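Protein yesU (Bacillus subtilis, PDB 1OQ1) is of unknown function but has a galectin-like beta-sandwich fold, and its family belongs to the concanavalin clan, so a carbohydrate-related role is possible though unproven. Local coordinates at residues L42-E48 with R203-P207; W54-T58 with E90-D94; P60-I64 with K164-K169; W67-E73 with M208-D214. All blocks are in the same frame, centred on the assembly; numbering follows the deposited sequence.

Interaction 1. Residues L42-E48 with R203-P207; sequences LSHVQDE and RQMAP. With ACY (acetic acid), chain E.
A cis peptide bond between A206 and P207 turns the chain just where A206 slips beneath the imidazole of H44. The methyl CB of A206 sits over one face of that ring, 3.5 Å from its centroid, in a CH-pi contact. Its other side is hemmed in by the backbone: A206 CB lies 3.1 Å from D47 O and 3.3 Å from Q46 O. The loop after strand 40-44 of one sheet thus closes over the end of strand 199-205 of the other. H44 reaches across because its CG stands anti to the carbonyl carbon (chi1 -55°), and its ND1 is hydrogen-bonded to A49 O. The side chain of Q204 crosses L42 and H44 obliquely. One water bridges the backbones, accepting from H44 N at 2.9 Å and donating weakly to P207 O. At the far edge, R203 grips an acetate, probably from the crystallisation liquor, with two nearly straight bonds: NE to ACY O at 3.0 Å and NH2 to ACY OXT at 2.6 Å. The guanidinium can thus hold a carboxylate, whereas the segments meet mainly by packing, A206 on the imidazole and Q204 against L42 and H44, with a water bridge that is weak on one side.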
loop_
_atom_site.group_PDB
_atom_site.type_symbol
_atom_site.label_atom_id
_atom_site.label_comp_id
_atom_site.label_asym_id
_atom_site.label_seq_id
_atom_site.Cartn_x
_atom_site.Cartn_y
_atom_site.Cartn_z
ATOM N N LEU A 42 -3.168 -13.293 -3.098
ATOM C CA LEU A 42 -3.784 -12.409 -4.082
ATOM C C LEU A 42 -3.178 -12.674 -5.456
ATOM O O LEU A 42 -1.955 -12.643 -5.624
ATOM C CB LEU A 42 -3.582 -10.933 -3.701
ATOM C CG LEU A 42 -4.370 -10.415 -2.493
ATOM C CD1 LEU A 42 -4.077 -8.930 -2.292
ATOM C CD2 LEU A 42 -5.864 -10.634 -2.712
ATOM N N SER A 43 -4.038 -12.963 -6.429
ATOM C CA SER A 43 -3.606 -13.222 -7.805
ATOM C C SER A 43 -4.549 -12.489 -8.753
ATOM O O SER A 43 -5.344 -11.660 -8.312
ATOM C CB SER A 43 -3.601 -14.727 -8.105
ATOM O OG SER A 43 -4.871 -15.303 -7.874
ATOM N N HIS A 44 -4.483 -12.800 -10.045
ATOM C CA HIS A 44 -5.316 -12.104 -11.024
ATOM C C HIS A 44 -6.079 -13.041 -11.957
ATOM O O HIS A 44 -5.597 -14.123 -12.293
ATOM C CB HIS A 44 -4.426 -11.161 -11.834
ATOM C CG HIS A 44 -3.642 -10.204 -10.987
ATOM N ND1 HIS A 44 -4.036 -8.899 -10.778
ATOM C CD2 HIS A 44 -2.505 -10.372 -10.270
ATOM C CE1 HIS A 44 -3.174 -8.304 -9.970
ATOM N NE2 HIS A 44 -2.236 -9.177 -9.645
ATOM N N VAL A 45 -7.271 -12.623 -12.377
ATOM C CA VAL A 45 -8.077 -13.453 -13.265
ATOM C C VAL A 45 -7.555 -13.416 -14.703
ATOM O O VAL A 45 -7.806 -14.338 -15.478
ATOM C CB VAL A 45 -9.572 -13.033 -13.235
ATOM C CG1 VAL A 45 -10.124 -13.199 -11.820
ATOM C CG2 VAL A 45 -9.736 -11.597 -13.710
ATOM N N GLN A 46 -6.825 -12.354 -15.043
ATOM C CA GLN A 46 -6.234 -12.177 -16.375
ATOM C C GLN A 46 -4.873 -11.485 -16.279
ATOM O O GLN A 46 -4.564 -10.856 -15.271
ATOM C CB GLN A 46 -7.151 -11.344 -17.272
ATOM C CG GLN A 46 -8.403 -12.058 -17.713
ATOM C CD GLN A 46 -9.081 -11.349 -18.863
ATOM O OE1 GLN A 46 -8.422 -10.907 -19.803
ATOM N NE2 GLN A 46 -10.400 -11.244 -18.803
ATOM N N ASP A 47 -4.076 -11.583 -17.341
ATOM C CA ASP A 47 -2.738 -10.991 -17.359
ATOM C C ASP A 47 -2.641 -9.484 -17.136
ATOM O O ASP A 47 -1.592 -8.987 -16.728
ATOM C CB ASP A 47 -2.016 -11.368 -18.655
ATOM C CG ASP A 47 -1.385 -12.747 -18.586
ATOM O OD1 ASP A 47 -0.869 -13.224 -19.620
ATOM O OD2 ASP A 47 -1.400 -13.350 -17.492
ATOM N N GLU A 48 -3.716 -8.751 -17.405
ATOM C CA GLU A 48 -3.698 -7.310 -17.190
ATOM C C GLU A 48 -4.847 -6.873 -16.276
ATOM O O GLU A 48 -5.292 -5.723 -16.319
ATOM C CB GLU A 48 -3.775 -6.561 -18.525
ATOM C CG GLU A 48 -2.685 -6.925 -19.541
ATOM C CD GLU A 48 -1.267 -6.854 -18.978
ATOM O OE1 GLU A 48 -0.943 -5.890 -18.254
ATOM O OE2 GLU A 48 -0.466 -7.765 -19.280
ATOM N N ARG A 203 -2.736 -2.773 -3.791
ATOM C CA ARG A 203 -2.810 -2.886 -5.243
ATOM C C ARG A 203 -1.782 -3.851 -5.804
ATOM O O ARG A 203 -0.696 -4.019 -5.254
ATOM C CB ARG A 203 -2.604 -1.520 -5.908
ATOM C CG ARG A 203 -2.445 -1.589 -7.437
ATOM C CD ARG A 203 -2.325 -0.195 -8.038
ATOM N NE ARG A 203 -2.288 -0.181 -9.502
ATOM C CZ ARG A 203 -3.300 -0.563 -10.279
ATOM N NH1 ARG A 203 -4.426 -1.001 -9.738
ATOM N NH2 ARG A 203 -3.201 -0.471 -11.599
ATOM N N GLN A 204 -2.140 -4.500 -6.903
ATOM C CA GLN A 204 -1.228 -5.398 -7.585
ATOM C C GLN A 204 -1.440 -5.239 -9.073
ATOM O O GLN A 204 -2.564 -5.007 -9.523
ATOM C CB GLN A 204 -1.483 -6.866 -7.228
ATOM C CG GLN A 204 -1.118 -7.266 -5.813
ATOM C CD GLN A 204 -1.069 -8.778 -5.637
ATOM O OE1 GLN A 204 -1.423 -9.539 -6.547
ATOM N NE2 GLN A 204 -0.634 -9.221 -4.465
HETATM N N MSE A 205 -0.352 -5.331 -9.825
HETATM C CA MSE A 205 -0.433 -5.284 -11.273
HETATM C C MSE A 205 -0.301 -6.748 -11.658
HETATM O O MSE A 205 0.619 -7.428 -11.198
HETATM C CB MSE A 205 0.723 -4.488 -11.879
HETATM C CG MSE A 205 0.576 -2.983 -11.780
HETATM SE SE MSE A 205 1.875 -2.085 -12.899
HETATM C CE MSE A 205 0.912 -2.136 -14.585
ATOM N N ALA A 206 -1.234 -7.244 -12.462
ATOM C CA ALA A 206 -1.191 -8.634 -12.898
ATOM C C ALA A 206 0.087 -8.822 -13.703
ATOM O O ALA A 206 0.576 -7.871 -14.314
ATOM C CB ALA A 206 -2.405 -8.946 -13.759
ATOM N N PRO A 207 0.623 -10.055 -13.758
ATOM C CA PRO A 207 0.140 -11.295 -13.138
ATOM C C PRO A 207 0.744 -11.622 -11.769
ATOM O O PRO A 207 0.977 -12.791 -11.441
ATOM C CB PRO A 207 0.507 -12.339 -14.173
ATOM C CG PRO A 207 1.853 -11.871 -14.597
ATOM C CD PRO A 207 1.677 -10.357 -14.743
HETATM C C ACY E . -0.089 0.649 -12.281
HETATM O O ACY E . 0.156 0.587 -10.994
HETATM O OXT ACY E . -1.111 0.198 -12.904
HETATM C CH3 ACY E . 1.001 1.344 -13.079
HETATM O O HOH W 1 -1.977 -13.822 -11.005
#

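Interaction 2. Residues W54-T58 with E90-D94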
loop_
_atom_site.group_PDB
_atom_site.type_symbol
_atom_site.label_atom_id
_atom_site.label_comp_id
_atom_site.label_asym_id
_atom_site.label_seq_id
_atom_site.Cartn_x
_atom_site.Cartn_y
_atom_site.Cartn_z
ATOM N N TRP A 54 -9.296 -2.744 -1.068
ATOM C CA TRP A 54 -9.367 -1.859 0.093
ATOM C C TRP A 54 -9.900 -2.393 1.411
ATOM O O TRP A 54 -10.877 -3.142 1.448
ATOM C CB TRP A 54 -10.228 -0.627 -0.219
ATOM C CG TRP A 54 -9.807 0.196 -1.376
ATOM C CD1 TRP A 54 -10.257 0.098 -2.666
ATOM C CD2 TRP A 54 -8.870 1.276 -1.358
ATOM N NE1 TRP A 54 -9.659 1.056 -3.448
ATOM C CE2 TRP A 54 -8.801 1.794 -2.671
ATOM C CE3 TRP A 54 -8.080 1.861 -0.357
ATOM C CZ2 TRP A 54 -7.972 2.869 -3.012
ATOM C CZ3 TRP A 54 -7.252 2.933 -0.696
ATOM C CH2 TRP A 54 -7.207 3.425 -2.014
ATOM N N CYS A 55 -9.260 -1.963 2.493
ATOM C CA CYS A 55 -9.711 -2.279 3.841
ATOM C C CYS A 55 -10.813 -1.221 4.003
ATOM O O CYS A 55 -10.638 -0.072 3.598
ATOM C CB CYS A 55 -8.580 -2.040 4.841
ATOM S SG CYS A 55 -9.081 -2.048 6.580
ATOM N N PRO A 56 -11.955 -1.578 4.608
ATOM C CA PRO A 56 -13.024 -0.582 4.754
ATOM C C PRO A 56 -12.879 0.486 5.835
ATOM O O PRO A 56 -13.590 1.493 5.808
ATOM C CB PRO A 56 -14.254 -1.451 4.988
ATOM C CG PRO A 56 -13.694 -2.551 5.848
ATOM C CD PRO A 56 -12.365 -2.882 5.161
ATOM N N GLU A 57 -11.971 0.269 6.779
ATOM C CA GLU A 57 -11.773 1.197 7.893
ATOM C C GLU A 57 -11.046 2.493 7.570
ATOM O O GLU A 57 -10.060 2.501 6.838
ATOM C CB GLU A 57 -11.011 0.494 9.020
ATOM C CG GLU A 57 -11.632 -0.814 9.452
ATOM C CD GLU A 57 -12.976 -0.619 10.112
ATOM O OE1 GLU A 57 -13.797 -1.558 10.076
ATOM O OE2 GLU A 57 -13.204 0.475 10.676
ATOM N N THR A 58 -11.539 3.596 8.122
ATOM C CA THR A 58 -10.879 4.879 7.934
ATOM C C THR A 58 -9.877 4.976 9.075
ATOM O O THR A 58 -10.255 4.899 10.249
ATOM C CB THR A 58 -11.852 6.069 8.051
ATOM O OG1 THR A 58 -12.796 6.031 6.976
ATOM C CG2 THR A 58 -11.085 7.387 7.996
ATOM N N GLU A 90 -14.500 13.338 1.190
ATOM C CA GLU A 90 -15.527 12.304 1.248
ATOM C C GLU A 90 -14.942 10.937 1.587
ATOM O O GLU A 90 -13.768 10.655 1.308
ATOM C CB GLU A 90 -16.270 12.192 -0.091
ATOM C CG GLU A 90 -16.808 13.499 -0.639
ATOM C CD GLU A 90 -15.890 14.116 -1.675
ATOM O OE1 GLU A 90 -14.667 14.186 -1.425
ATOM O OE2 GLU A 90 -16.393 14.535 -2.739
ATOM N N ASP A 91 -15.767 10.092 2.199
ATOM C CA ASP A 91 -15.357 8.734 2.528
ATOM C C ASP A 91 -15.043 8.097 1.180
ATOM O O ASP A 91 -15.799 8.262 0.221
ATOM C CB ASP A 91 -16.506 7.975 3.191
ATOM C CG ASP A 91 -16.131 6.555 3.550
ATOM O OD1 ASP A 91 -15.489 6.358 4.605
ATOM O OD2 ASP A 91 -16.465 5.636 2.772
ATOM N N LEU A 92 -13.942 7.361 1.097
ATOM C CA LEU A 92 -13.560 6.743 -0.168
ATOM C C LEU A 92 -14.663 5.918 -0.830
ATOM O O LEU A 92 -14.629 5.682 -2.039
ATOM C CB LEU A 92 -12.335 5.852 0.033
ATOM C CG LEU A 92 -11.534 5.589 -1.240
ATOM C CD1 LEU A 92 -10.878 6.887 -1.700
ATOM C CD2 LEU A 92 -10.477 4.544 -0.972
ATOM N N PHE A 93 -15.646 5.479 -0.052
ATOM C CA PHE A 93 -16.710 4.663 -0.622
ATOM C C PHE A 93 -18.054 5.369 -0.729
ATOM O O PHE A 93 -19.086 4.732 -0.955
ATOM C CB PHE A 93 -16.829 3.364 0.173
ATOM C CG PHE A 93 -15.531 2.611 0.272
ATOM C CD1 PHE A 93 -14.859 2.209 -0.880
ATOM C CD2 PHE A 93 -14.950 2.357 1.508
ATOM C CE1 PHE A 93 -13.624 1.567 -0.801
ATOM C CE2 PHE A 93 -13.711 1.715 1.596
ATOM C CZ PHE A 93 -13.051 1.322 0.439
ATOM N N ASP A 94 -18.034 6.690 -0.581
ATOM C CA ASP A 94 -19.252 7.483 -0.692
ATOM C C ASP A 94 -19.747 7.332 -2.128
ATOM O O ASP A 94 -18.966 7.426 -3.071
ATOM C CB ASP A 94 -18.957 8.952 -0.388
ATOM C CG ASP A 94 -20.211 9.802 -0.332
ATOM O OD1 ASP A 94 -20.938 9.869 -1.344
ATOM O OD2 ASP A 94 -20.468 10.409 0.728
HETATM O O HOH W 2 -14.392 8.213 6.399
#
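F93, W54 and L92 carry this contact, which joins the loop between strands 51-54 and 63-73 to the loop between strand 76-86 and helix 105-108; the other two meet the indole of W54. L92 plants one methyl on it: CD2 lies 3.4 Å from the centroid of the six-membered ring and almost exactly on the ring normal, a CH-pi contact. All six carbons of that ring are therefore nearly equidistant from it, W54 CH2 being 3.6 Å from L92 CD2. F93 approaches the five-membered half in an offset edge-to-face pair with the planes at 78° and the edge of the phenyl turned to the indole face. Its leading atom is CZ, 3.5 Å from W54 CB, while CE2 of the same ring comes to 4.0 Å from P56 CA. The phenyl is aimed this way with CG anti to its carbonyl carbon (chi1 -54°).

L92 and F93 are the middle residues of a type I turn from D91 to D94. An Asx turn braces it: F93 N donates to D91 OD2 at 2.9 Å, meeting the oxygen from above the carboxylate plane. The other oxygen, D91 OD1, is linked to T58 OG1 through a water, 2.8 Å from each, and also forms a salt bridge with K199, whose NZ is hydrogen-bonded to T58 OG1 and P56 O. The loops thus meet directly through apolar and aromatic surfaces, while their polar link, beside the aromatic cluster, runs through one water and the shared ammonium of K199, which probably steadies the negative charge of D91.

Interaction 3. Residues P60-I64 with K164-K169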
loop_
_atom_site.group_PDB
_atom_site.type_symbol
_atom_site.label_atom_id
_atom_site.label_comp_id
_atom_site.label_asym_id
_atom_site.label_seq_id
_atom_site.Cartn_x
_atom_site.Cartn_y
_atom_site.Cartn_z
ATOM N N PRO A 60 -6.812 7.058 11.200
ATOM C CA PRO A 60 -6.417 8.438 11.480
ATOM C C PRO A 60 -4.992 8.708 11.009
ATOM O O PRO A 60 -4.298 7.807 10.528
ATOM C CB PRO A 60 -6.535 8.519 12.994
ATOM C CG PRO A 60 -6.062 7.148 13.408
ATOM C CD PRO A 60 -6.799 6.248 12.432
ATOM N N ASP A 61 -4.571 9.960 11.134
ATOM C CA ASP A 61 -3.215 10.338 10.772
ATOM C C ASP A 61 -2.382 9.908 11.983
ATOM O O ASP A 61 -2.943 9.599 13.035
ATOM C CB ASP A 61 -3.136 11.853 10.588
ATOM C CG ASP A 61 -1.884 12.294 9.859
ATOM O OD1 ASP A 61 -0.979 11.457 9.633
ATOM O OD2 ASP A 61 -1.811 13.492 9.515
ATOM N N GLY A 62 -1.061 9.886 11.843
ATOM C CA GLY A 62 -0.206 9.509 12.957
ATOM C C GLY A 62 -0.299 8.034 13.292
ATOM O O GLY A 62 -0.680 7.656 14.402
ATOM N N ILE A 63 0.078 7.198 12.334
ATOM C CA ILE A 63 -0.000 5.757 12.517
ATOM C C ILE A 63 1.211 5.021 11.968
ATOM O O ILE A 63 1.972 5.559 11.168
ATOM C CB ILE A 63 -1.242 5.186 11.797
ATOM C CG1 ILE A 63 -1.218 5.614 10.322
ATOM C CG2 ILE A 63 -2.521 5.665 12.486
ATOM C CD1 ILE A 63 -2.282 4.957 9.447
ATOM N N ILE A 64 1.376 3.781 12.414
ATOM C CA ILE A 64 2.448 2.919 11.940
ATOM C C ILE A 64 1.728 1.689 11.395
ATOM O O ILE A 64 0.995 1.015 12.120
ATOM C CB ILE A 64 3.416 2.535 13.070
ATOM C CG1 ILE A 64 4.128 3.794 13.587
ATOM C CG2 ILE A 64 4.440 1.524 12.557
ATOM C CD1 ILE A 64 5.139 3.533 14.685
ATOM N N LYS A 164 7.005 -2.065 7.203
ATOM C CA LYS A 164 6.574 -1.080 8.196
ATOM C C LYS A 164 6.549 0.314 7.591
ATOM O O LYS A 164 7.534 0.773 7.017
ATOM C CB LYS A 164 7.503 -1.095 9.418
ATOM C CG LYS A 164 7.073 -0.112 10.513
ATOM C CD LYS A 164 7.966 -0.173 11.752
ATOM C CE LYS A 164 7.772 -1.469 12.525
ATOM N NZ LYS A 164 8.588 -1.500 13.780
ATOM N N LEU A 165 5.409 0.979 7.733
ATOM C CA LEU A 165 5.199 2.309 7.189
ATOM C C LEU A 165 4.745 3.290 8.265
ATOM O O LEU A 165 3.818 2.995 9.016
ATOM C CB LEU A 165 4.124 2.236 6.099
ATOM C CG LEU A 165 3.734 3.549 5.418
ATOM C CD1 LEU A 165 4.846 3.975 4.475
ATOM C CD2 LEU A 165 2.436 3.362 4.646
ATOM N N ILE A 166 5.396 4.449 8.339
ATOM C CA ILE A 166 5.017 5.481 9.302
ATOM C C ILE A 166 4.380 6.646 8.548
ATOM O O ILE A 166 4.918 7.103 7.541
ATOM C CB ILE A 166 6.238 6.044 10.077
ATOM C CG1 ILE A 166 6.914 4.931 10.881
ATOM C CG2 ILE A 166 5.787 7.172 11.017
ATOM C CD1 ILE A 166 8.208 5.375 11.532
ATOM N N LYS A 167 3.235 7.114 9.042
ATOM C CA LYS A 167 2.518 8.244 8.451
ATOM C C LYS A 167 2.134 9.181 9.590
ATOM O O LYS A 167 1.310 8.838 10.440
ATOM C CB LYS A 167 1.260 7.760 7.723
ATOM C CG LYS A 167 0.299 8.872 7.305
ATOM C CD LYS A 167 0.922 9.788 6.268
ATOM C CE LYS A 167 -0.057 10.872 5.834
ATOM N NZ LYS A 167 -0.401 11.803 6.944
ATOM N N ASP A 168 2.734 10.365 9.606
ATOM C CA ASP A 168 2.472 11.327 10.668
ATOM C C ASP A 168 2.502 12.720 10.063
ATOM O O ASP A 168 3.564 13.344 9.945
ATOM C CB ASP A 168 3.537 11.173 11.759
ATOM C CG ASP A 168 3.293 12.081 12.945
ATOM O OD1 ASP A 168 2.171 12.613 13.067
ATOM O OD2 ASP A 168 4.223 12.250 13.763
ATOM N N LYS A 169 1.319 13.190 9.677
ATOM C CA LYS A 169 1.166 14.482 9.030
ATOM C C LYS A 169 2.044 14.496 7.776
ATOM O O LYS A 169 1.899 13.622 6.924
ATOM C CB LYS A 169 1.512 15.614 10.003
ATOM C CG LYS A 169 0.493 15.716 11.144
ATOM C CD LYS A 169 0.658 16.981 11.965
ATOM C CE LYS A 169 -0.413 17.074 13.045
ATOM N NZ LYS A 169 -0.328 15.948 14.012
#
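D61 OD1 takes three donors. K167 NZ reaches it at 2.8 Å in a salt bridge, coming from above the carboxylate plane; K169 N donates at 2.9 Å from the syn side, tilted out of the carboxylate plane, along a nearly straight 164° bond; G62 N, the next residue in the chain, donates at 2.7 Å from the anti side, likewise tilted, with a more bent geometry. K167 gets there by folding back, its chain bent at chi2 and chi4, and the same ammonium donates to K169 O in the carbonyl plane, on a lone pair, and to L195 O.

Beyond this knot the strands pair antiparallel. I63 and K167 form a hydrogen-bonded pair, I63 N to K167 O at 2.8 Å and K167 N to I63 O at 2.9 Å. G62 and I63 both face K167, a G1 beta bulge in which G62 adopts positive phi (71°). I64 and I166 make the following non-hydrogen-bonded pair: their side chains lie side by side, pointing the same way, CG1 to CG1 4.0 Å. Next to them, I64 CG2 rests 3.7 Å from K164 CG, against the aliphatic part of that lysine.

The chemistry changes along the ladder, from isoleucine packing on one face of the sheet to a charged clasp where strand 63-73 starts and strand 161-168 ends. With three donors converging on D61 OD1, the carboxylate is probably held in its ionised form and locks the bulge to the turn at K169.

Interaction 4. Residues W67-E73 with M208-D214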
loop_
_atom_site.group_PDB
_atom_site.type_symbol
_atom_site.label_atom_id
_atom_site.label_comp_id
_atom_site.label_asym_id
_atom_site.label_seq_id
_atom_site.Cartn_x
_atom_site.Cartn_y
_atom_site.Cartn_z
ATOM N N TRP A 67 2.750 -5.193 8.032
ATOM C CA TRP A 67 2.197 -6.391 7.421
ATOM C C TRP A 67 3.319 -7.298 6.931
ATOM O O TRP A 67 4.444 -6.842 6.706
ATOM C CB TRP A 67 1.242 -6.029 6.263
ATOM C CG TRP A 67 1.878 -5.504 4.990
ATOM C CD1 TRP A 67 2.120 -6.208 3.840
ATOM C CD2 TRP A 67 2.290 -4.154 4.725
ATOM N NE1 TRP A 67 2.650 -5.377 2.874
ATOM C CE2 TRP A 67 2.763 -4.111 3.393
ATOM C CE3 TRP A 67 2.302 -2.974 5.484
ATOM C CZ2 TRP A 67 3.245 -2.933 2.803
ATOM C CZ3 TRP A 67 2.782 -1.800 4.897
ATOM C CH2 TRP A 67 3.245 -1.793 3.568
ATOM N N ASP A 68 3.015 -8.590 6.824
ATOM C CA ASP A 68 3.966 -9.582 6.331
ATOM C C ASP A 68 3.690 -9.739 4.839
ATOM O O ASP A 68 2.534 -9.861 4.434
ATOM C CB ASP A 68 3.765 -10.917 7.047
ATOM C CG ASP A 68 4.500 -10.986 8.376
ATOM O OD1 ASP A 68 4.865 -9.926 8.922
ATOM O OD2 ASP A 68 4.709 -12.109 8.879
ATOM N N PHE A 69 4.751 -9.737 4.036
ATOM C CA PHE A 69 4.647 -9.830 2.580
ATOM C C PHE A 69 5.525 -10.931 1.993
ATOM O O PHE A 69 6.698 -11.048 2.347
ATOM C CB PHE A 69 5.064 -8.490 1.960
ATOM C CG PHE A 69 5.153 -8.507 0.458
ATOM C CD1 PHE A 69 4.000 -8.542 -0.323
ATOM C CD2 PHE A 69 6.392 -8.463 -0.176
ATOM C CE1 PHE A 69 4.084 -8.532 -1.714
ATOM C CE2 PHE A 69 6.488 -8.452 -1.568
ATOM C CZ PHE A 69 5.330 -8.486 -2.338
ATOM N N SER A 70 4.960 -11.720 1.083
ATOM C CA SER A 70 5.699 -12.801 0.430
ATOM C C SER A 70 5.482 -12.764 -1.083
ATOM O O SER A 70 4.372 -13.011 -1.558
ATOM C CB SER A 70 5.232 -14.163 0.946
ATOM O OG SER A 70 5.359 -14.261 2.347
ATOM N N PRO A 71 6.530 -12.431 -1.858
ATOM C CA PRO A 71 6.387 -12.390 -3.318
ATOM C C PRO A 71 6.480 -13.837 -3.803
ATOM O O PRO A 71 7.496 -14.497 -3.598
ATOM C CB PRO A 71 7.575 -11.540 -3.752
ATOM C CG PRO A 71 8.625 -11.921 -2.753
ATOM C CD PRO A 71 7.862 -11.955 -1.443
ATOM N N ILE A 72 5.421 -14.322 -4.444
ATOM C CA ILE A 72 5.378 -15.708 -4.897
ATOM C C ILE A 72 5.679 -15.917 -6.374
ATOM O O ILE A 72 6.370 -16.872 -6.734
ATOM C CB ILE A 72 3.994 -16.327 -4.592
ATOM C CG1 ILE A 72 3.690 -16.190 -3.098
ATOM C CG2 ILE A 72 3.964 -17.800 -5.013
ATOM C CD1 ILE A 72 4.742 -16.812 -2.190
ATOM N N GLU A 73 5.170 -15.030 -7.223
ATOM C CA GLU A 73 5.381 -15.160 -8.660
ATOM C C GLU A 73 5.382 -13.810 -9.374
ATOM O O GLU A 73 4.551 -12.946 -9.090
ATOM C CB GLU A 73 4.276 -16.052 -9.234
ATOM C CG GLU A 73 4.597 -16.735 -10.544
ATOM C CD GLU A 73 3.506 -17.714 -10.952
ATOM O OE1 GLU A 73 2.389 -17.264 -11.282
ATOM O OE2 GLU A 73 3.763 -18.935 -10.931
HETATM N N MSE A 208 0.983 -10.587 -10.975
HETATM C CA MSE A 208 1.555 -10.740 -9.643
HETATM C C MSE A 208 0.838 -11.775 -8.779
HETATM O O MSE A 208 -0.388 -11.873 -8.791
HETATM C CB MSE A 208 1.512 -9.390 -8.921
HETATM C CG MSE A 208 2.155 -9.364 -7.539
HETATM SE SE MSE A 208 4.071 -9.297 -7.663
HETATM C CE MSE A 208 4.542 -10.382 -6.120
ATOM N N LYS A 209 1.615 -12.560 -8.042
ATOM C CA LYS A 209 1.060 -13.522 -7.099
ATOM C C LYS A 209 1.828 -13.270 -5.807
ATOM O O LYS A 209 3.056 -13.354 -5.786
ATOM C CB LYS A 209 1.248 -14.960 -7.580
ATOM C CG LYS A 209 0.335 -15.318 -8.743
ATOM C CD LYS A 209 0.224 -16.819 -8.937
ATOM C CE LYS A 209 -0.783 -17.143 -10.032
ATOM N NZ LYS A 209 -0.949 -18.614 -10.205
ATOM N N ALA A 210 1.104 -12.933 -4.744
ATOM C CA ALA A 210 1.733 -12.642 -3.457
ATOM C C ALA A 210 0.873 -13.086 -2.283
ATOM O O ALA A 210 -0.334 -13.287 -2.418
ATOM C CB ALA A 210 2.018 -11.144 -3.349
ATOM N N VAL A 211 1.507 -13.231 -1.125
ATOM C CA VAL A 211 0.812 -13.639 0.089
ATOM C C VAL A 211 0.987 -12.563 1.149
ATOM O O VAL A 211 2.087 -12.033 1.332
ATOM C CB VAL A 211 1.369 -14.977 0.624
ATOM C CG1 VAL A 211 0.689 -15.345 1.935
ATOM C CG2 VAL A 211 1.151 -16.075 -0.412
ATOM N N TYR A 212 -0.105 -12.240 1.836
ATOM C CA TYR A 212 -0.087 -11.223 2.879
ATOM C C TYR A 212 -0.607 -11.799 4.195
ATOM O O TYR A 212 -1.506 -12.642 4.204
ATOM C CB TYR A 212 -0.961 -10.029 2.480
ATOM C CG TYR A 212 -0.621 -9.417 1.136
ATOM C CD1 TYR A 212 -0.998 -10.042 -0.052
ATOM C CD2 TYR A 212 0.081 -8.216 1.053
ATOM C CE1 TYR A 212 -0.684 -9.483 -1.293
ATOM C CE2 TYR A 212 0.401 -7.648 -0.183
ATOM C CZ TYR A 212 0.015 -8.288 -1.348
ATOM O OH TYR A 212 0.333 -7.739 -2.566
ATOM N N ARG A 213 -0.049 -11.323 5.304
ATOM C CA ARG A 213 -0.451 -11.780 6.631
ATOM C C ARG A 213 -0.263 -10.694 7.687
ATOM O O ARG A 213 0.515 -9.765 7.500
ATOM C CB ARG A 213 0.388 -12.990 7.037
ATOM C CG ARG A 213 -0.153 -14.331 6.607
ATOM C CD ARG A 213 -0.868 -14.985 7.767
ATOM N NE ARG A 213 -0.698 -16.434 7.756
ATOM C CZ ARG A 213 -0.962 -17.220 8.793
ATOM N NH1 ARG A 213 -1.411 -16.694 9.926
ATOM N NH2 ARG A 213 -0.780 -18.533 8.696
ATOM N N ASP A 214 -0.986 -10.835 8.792
ATOM C CA ASP A 214 -0.906 -9.929 9.939
ATOM C C ASP A 214 -0.797 -8.440 9.638
ATOM O O ASP A 214 0.223 -7.810 9.927
ATOM C CB ASP A 214 0.263 -10.343 10.841
ATOM C CG ASP A 214 0.194 -11.805 11.253
ATOM O OD1 ASP A 214 -0.928 -12.326 11.425
ATOM O OD2 ASP A 214 1.264 -12.430 11.414
HETATM O O HOH W 3 3.917 -11.819 11.366
HETATM O O HOH W 4 3.412 -13.016 3.801
#
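Strands 67-73 and 209-214 run antiparallel at 156°, their short axes 4.5 Å apart at closest approach. Hydrogen-bonded pairs D68-R213 and S70-V211 alternate with non-hydrogen-bonded F69-Y212 and P71-A210. The register then slips by one at a classic beta bulge, where K209 O accepts from both I72 N (2.9 Å) and E73 N (3.1 Å); K209 N donates back to E73 O, so pairing resumes.

The side chains of F69 and Y212 run side by side on one face, their rings oblique with planes 58° apart; F69 CD1 lies 3.7 Å from Y212 CE2, and F69 CE1 3.7 Å from A210 CB. W67 CD1 touches Y212 CD2, and selenomethionine M208 bends its CE to P71 CB. D68, S70, V211, R213, E73 and K209 occupy the other, more polar face; E73 and K209 run alongside each other, their ion pair long. At the end of the ladder a water donates to both D68 OD2 and D214 OD2, like charges 4.3 Å apart, while D68 OD1 is salt-bridged to R162.

Mid-sheet, these strands have 40-44 beside 209-222 and 161-168 beside 63-73. Beneath the aromatic face lie C78 and L80 of strand 76-86 and Y119 and F120 of strand 112-122, in the opposing sheet.

How the interactions relate
Interactions 1 and 4 touch, their centres 13 Å apart: L42 N lies 2.9 Å from A210 O, and the side-chain amide of Q204 comes close to the hydroxyl of Y212, probably linking strand 199-205 of one sheet to strand 209-222 of the other. Interaction 3 shares strand 63-73 with interaction 4, centres about 22 Å apart. It lies across the chain's centre from interaction 1, about 28 Å between centres. Interaction 2, about 17 Å from interaction 3 by centres, adjoins it only in sequence. No active site is established; the acetate lies at interaction 1, where a glycerol, probably also from the crystallisation liquor, is hydrogen-bonded to D47, and glycerol comes within about 4 Å of the K209 side chain in interaction 4.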